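Local structure of regulatory protein E2 (Bovine papillomavirus type 1, 2JEX) at residues 26-29 and 30-33. The protein is thought to regulate viral transcription and, with E1, to take part in starting viral DNA replication, this chain being its N-terminal transactivation domain. The protein carries 1 engineered substitution. Residues are numbered along the deposited sequence; the frame is centred on the assembly and turned at random.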
ATOM      1  N   LEU A  26       4.344  14.450   5.252  1.00 68.23           N
ATOM      2  CA  LEU A  26       3.371  14.132   4.209  1.00 68.32           C
ATOM      3  C   LEU A  26       3.511  14.977   2.927  1.00 68.36           C
ATOM      4  O   LEU A  26       3.316  14.470   1.826  1.00 68.25           O
ATOM      5  CB  LEU A  26       1.940  14.226   4.771  1.00 68.34           C
ATOM      6  CG  LEU A  26       0.721  13.802   3.920  1.00 69.28           C
ATOM      7  CD1 LEU A  26       0.918  12.465   3.162  1.00 67.60           C
ATOM      8  CD2 LEU A  26      -0.534  13.739   4.786  1.00 67.76           C
ATOM      9  N   GLN A  27       3.863  16.248   3.085  1.00 68.43           N
ATOM     10  CA  GLN A  27       3.985  17.178   1.969  1.00 69.46           C
ATOM     11  C   GLN A  27       5.114  16.819   1.004  1.00 68.99           C
ATOM     12  O   GLN A  27       4.978  16.988  -0.200  1.00 68.90           O
ATOM     13  CB  GLN A  27       4.153  18.612   2.476  1.00 69.34           C
ATOM     14  CG  GLN A  27       3.963  19.681   1.408  1.00 73.54           C
ATOM     15  CD  GLN A  27       2.657  19.528   0.645  1.00 82.63           C
ATOM     16  OE1 GLN A  27       2.645  19.508  -0.586  1.00 82.70           O
ATOM     17  NE2 GLN A  27       1.548  19.415   1.378  1.00 88.01           N
ATOM     18  N   ASP A  28       6.223  16.320   1.536  1.00 69.12           N
ATOM     19  CA  ASP A  28       7.304  15.821   0.697  1.00 68.99           C
ATOM     20  C   ASP A  28       6.876  14.621  -0.152  1.00 68.76           C
ATOM     21  O   ASP A  28       7.369  14.437  -1.266  1.00 68.89           O
ATOM     22  CB  ASP A  28       8.513  15.458   1.555  1.00 69.23           C
ATOM     23  CG  ASP A  28       9.218  16.675   2.106  1.00 69.34           C
ATOM     24  OD1 ASP A  28       9.445  16.725   3.334  1.00 72.79           O
ATOM     25  OD2 ASP A  28       9.540  17.586   1.313  1.00 71.20           O
ATOM     26  N   HIS A  29       5.957  13.816   0.374  1.00 67.75           N
ATOM     27  CA  HIS A  29       5.465  12.640  -0.337  1.00 67.87           C
ATOM     28  C   HIS A  29       4.418  13.005  -1.387  1.00 68.28           C
ATOM     29  O   HIS A  29       4.379  12.419  -2.459  1.00 69.09           O
ATOM     30  CB  HIS A  29       4.946  11.598   0.658  1.00 67.23           C
ATOM     31  CG  HIS A  29       5.970  11.193   1.673  1.00 67.12           C
ATOM     32  ND1 HIS A  29       7.276  10.908   1.334  1.00 64.23           N
ATOM     33  CD2 HIS A  29       5.890  11.051   3.016  1.00 65.64           C
ATOM     34  CE1 HIS A  29       7.954  10.603   2.424  1.00 65.61           C
ATOM     35  NE2 HIS A  29       7.135  10.675   3.458  1.00 67.69           N
ATOM     36  N   ILE A  30       3.574  13.978  -1.068  1.00 68.49           N
ATOM     37  CA  ILE A  30       2.711  14.602  -2.060  1.00 68.63           C
ATOM     38  C   ILE A  30       3.566  15.079  -3.235  1.00 69.49           C
ATOM     39  O   ILE A  30       3.262  14.768  -4.390  1.00 70.39           O
ATOM     40  CB  ILE A  30       1.886  15.769  -1.449  1.00 68.60           C
ATOM     41  CG1 ILE A  30       0.873  15.209  -0.435  1.00 65.84           C
ATOM     42  CG2 ILE A  30       1.205  16.606  -2.570  1.00 67.19           C
ATOM     43  CD1 ILE A  30       0.120  16.237   0.385  1.00 67.77           C
ATOM     44  N   LEU A  31       4.647  15.793  -2.918  1.00 69.08           N
ATOM     45  CA  LEU A  31       5.609  16.303  -3.895  1.00 69.03           C
ATOM     46  C   LEU A  31       6.255  15.211  -4.729  1.00 68.87           C
ATOM     47  O   LEU A  31       6.385  15.355  -5.938  1.00 68.87           O
ATOM     48  CB  LEU A  31       6.697  17.110  -3.186  1.00 68.88           C
ATOM     49  CG  LEU A  31       6.750  18.636  -3.238  1.00 71.10           C
ATOM     50  CD1 LEU A  31       5.411  19.291  -3.582  1.00 76.52           C
ATOM     51  CD2 LEU A  31       7.312  19.166  -1.918  1.00 72.70           C
ATOM     52  N   TYR A  32       6.668  14.131  -4.067  1.00 69.59           N
ATOM     53  CA  TYR A  32       7.257  12.968  -4.723  1.00 69.16           C
ATOM     54  C   TYR A  32       6.297  12.336  -5.727  1.00 69.37           C
ATOM     55  O   TYR A  32       6.703  12.000  -6.835  1.00 69.84           O
ATOM     56  CB  TYR A  32       7.723  11.927  -3.682  1.00 69.20           C
ATOM     57  CG  TYR A  32       8.054  10.566  -4.264  1.00 67.27           C
ATOM     58  CD1 TYR A  32       9.324  10.291  -4.780  1.00 68.76           C
ATOM     59  CD2 TYR A  32       7.091   9.559  -4.308  1.00 68.20           C
ATOM     60  CE1 TYR A  32       9.626   9.043  -5.330  1.00 69.02           C
ATOM     61  CE2 TYR A  32       7.378   8.307  -4.853  1.00 67.80           C
ATOM     62  CZ  TYR A  32       8.642   8.057  -5.360  1.00 69.93           C
ATOM     63  OH  TYR A  32       8.915   6.825  -5.902  1.00 70.05           O
ATOM     64  N   TRP A  33       5.034  12.164  -5.344  1.00 69.27           N
ATOM     65  CA  TRP A  33       4.076  11.509  -6.242  1.00 69.53           C
ATOM     66  C   TRP A  33       3.649  12.383  -7.402  1.00 69.20           C
ATOM     67  O   TRP A  33       3.327  11.874  -8.472  1.00 68.66           O
ATOM     68  CB  TRP A  33       2.866  10.959  -5.494  1.00 68.71           C
ATOM     69  CG  TRP A  33       3.209   9.695  -4.804  1.00 70.48           C
ATOM     70  CD1 TRP A  33       3.373   9.509  -3.456  1.00 70.80           C
ATOM     71  CD2 TRP A  33       3.479   8.429  -5.420  1.00 71.79           C
ATOM     72  NE1 TRP A  33       3.716   8.199  -3.193  1.00 70.95           N
ATOM     73  CE2 TRP A  33       3.792   7.514  -4.379  1.00 71.09           C
ATOM     74  CE3 TRP A  33       3.484   7.975  -6.748  1.00 68.25           C
ATOM     75  CZ2 TRP A  33       4.103   6.172  -4.626  1.00 67.25           C
ATOM     76  CZ3 TRP A  33       3.788   6.632  -6.993  1.00 71.93           C
ATOM     77  CH2 TRP A  33       4.102   5.751  -5.935  1.00 67.47           C
TER
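Gln27 carries CG anti to its own N (chi1 -166°) and then bends at chi2 (52°), which swings the terminal amide back over the side chain of Ile30, one turn further along the helix. Ile30 directs CG1 away from its carbonyl carbon and extends CD1 toward this amide. The two chains cross obliquely: NE2 of Gln27 lies 3.6 Å from CD1 of Ile30, while Gln27 OE1 approaches Ile30 CG2 at 3.8 Å, so both branches of the isoleucine meet the amide by van der Waals contact. CD1 of Ile30 also comes within 4.3 Å of Leu26 CG, a looser apolar contact.

Four successive i to i+4 backbone bonds identify the segment as alpha-helix. Ile30 N to Leu26 O (2.9 Å) is the straightest, at 166° about the hydrogen, and lies in the carbonyl plane; in the next three the donor is tilted out of that plane. O of His29 accepts Trp33 N; it also lies 3.2 Å from Trp33 CD1, oblique to the indole, and no bond is implied there. Tyr32 CE2 stands 3.7 Å above the indole plane, over its centre, and Trp33 CD1 lies in the plane of the phenol ring at its edge.

The residues sort by helix face. Leu26 and Trp33 pack on helix 62-83, Tyr32 on helix 4-21, joining three helices of the transactivation domain. His29 NE2 and Trp33 NE1 bond to the carbonyl oxygens of Trp92 and Thr97, and Asp28 OD1 to Ser23 OG. Chemically, NE2 of His29 and NE1 of Trp33, on residues that are buried, are thus satisfied by main-chain carbonyls, whereas the Gln27 amide meets the isoleucine methyl groups by van der Waals contact, with no hydrogen bond to them.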